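Local structure of tetratricopeptide repeat domain protein (Salinibacter ruber, 3MA5) at residues L50-R53 and D59-D62. The protein is of unknown function but, as a tetratricopeptide repeat protein, probably serves as a helical scaffold for binding other proteins. Numbering follows the deposited sequence.
Sequences LYER and DAID
Within these segments, helices 42-53 and 57-74 approach most closely at Y51 and A60, their CA atoms 5.0 Å apart, which suits a residue as small as alanine. The A60 methyl fits between two neighbours on the facing helix: its CB lies 3.5 Å from CB of Y51 and equally near CG of E52. Beyond CB, the Y51 ring turns away from this methyl toward D59. CB of D59 stands over one ring face, off centre toward the rim, in a CH-pi contact 4.1 Å from the ring centroid. The D59 carboxylate, nearly perpendicular to the ring (88°), forms a salt bridge with R56 in the turn between helices. Tyrosine suits position 51, because the buried ring offers a flat face to CB of D59 while its OH hydrogen-bonds E31 of helix 23-36. An alanine here would probably open a gap under CB of D59 and leave E31 without its hydroxyl partner. E52 lends CG to A60, while its extended chain (chi2 -170°) carries the carboxylate to a hydrogen bond with Y64. A tyrosine on the first helix packed beside a small alanine on the second is a signature of the tetratricopeptide repeat's antiparallel hairpin, here predicted repeat 41-74.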
# COMPACT_ATOMS: atom_id res chain seq x y z
N LEU A 50 1.00 -6.19 -2.06
CA LEU A 50 0.57 -6.73 -3.34
C LEU A 50 1.76 -6.88 -4.25
O LEU A 50 1.85 -7.85 -5.01
CB LEU A 50 -0.44 -5.80 -3.99
CG LEU A 50 -1.31 -6.36 -5.12
CD1 LEU A 50 -1.96 -7.67 -4.67
CD2 LEU A 50 -2.38 -5.34 -5.47
N TYR A 51 2.66 -5.91 -4.19
CA TYR A 51 3.86 -5.96 -5.01
C TYR A 51 4.67 -7.18 -4.65
O TYR A 51 5.24 -7.82 -5.51
CB TYR A 51 4.71 -4.72 -4.81
CG TYR A 51 4.30 -3.57 -5.68
CD1 TYR A 51 3.68 -3.78 -6.91
CD2 TYR A 51 4.54 -2.27 -5.28
CE1 TYR A 51 3.31 -2.71 -7.71
CE2 TYR A 51 4.18 -1.19 -6.06
CZ TYR A 51 3.56 -1.41 -7.27
OH TYR A 51 3.17 -0.32 -8.01
N GLU A 52 4.71 -7.48 -3.36
CA GLU A 52 5.45 -8.62 -2.89
C GLU A 52 4.87 -9.89 -3.51
O GLU A 52 5.61 -10.71 -4.03
CB GLU A 52 5.42 -8.70 -1.36
CG GLU A 52 6.34 -7.70 -0.65
CD GLU A 52 6.45 -7.99 0.83
OE1 GLU A 52 6.06 -7.14 1.66
OE2 GLU A 52 6.93 -9.10 1.14
N ARG A 53 3.55 -10.02 -3.46
CA ARG A 53 2.88 -11.20 -4.03
C ARG A 53 3.16 -11.30 -5.51
O ARG A 53 3.22 -12.39 -6.07
CB ARG A 53 1.37 -11.12 -3.81
CG ARG A 53 0.96 -11.08 -2.34
CD ARG A 53 -0.54 -10.96 -2.19
NE ARG A 53 -1.22 -12.22 -2.49
CZ ARG A 53 -2.53 -12.34 -2.64
NH1 ARG A 53 -3.31 -11.27 -2.51
NH2 ARG A 53 -3.06 -13.51 -2.91
N ASP A 59 9.91 -3.21 -5.43
CA ASP A 59 8.91 -2.16 -5.67
C ASP A 59 8.07 -1.98 -4.41
O ASP A 59 7.64 -0.88 -4.08
CB ASP A 59 8.00 -2.57 -6.83
CG ASP A 59 8.68 -2.44 -8.16
OD1 ASP A 59 9.93 -2.50 -8.19
OD2 ASP A 59 7.96 -2.28 -9.17
N ALA A 60 7.83 -3.08 -3.71
CA ALA A 60 7.04 -3.06 -2.50
C ALA A 60 7.71 -2.21 -1.43
O ALA A 60 7.05 -1.46 -0.72
CB ALA A 60 6.84 -4.49 -2.00
N ILE A 61 9.03 -2.34 -1.33
CA ILE A 61 9.82 -1.62 -0.35
C ILE A 61 9.89 -0.10 -0.60
O ILE A 61 9.95 0.69 0.34
CB ILE A 61 11.24 -2.20 -0.27
CG1 ILE A 61 11.15 -3.73 -0.17
CG2 ILE A 61 11.99 -1.59 0.91
CD1 ILE A 61 12.44 -4.45 0.23
N ASP A 62 9.87 0.30 -1.87
CA ASP A 62 9.91 1.72 -2.16
C ASP A 62 8.56 2.28 -1.85
O ASP A 62 8.41 3.49 -1.64
CB ASP A 62 10.21 2.01 -3.64
CG ASP A 62 11.49 1.34 -4.12
OD1 ASP A 62 12.50 1.38 -3.37
OD2 ASP A 62 11.48 0.81 -5.25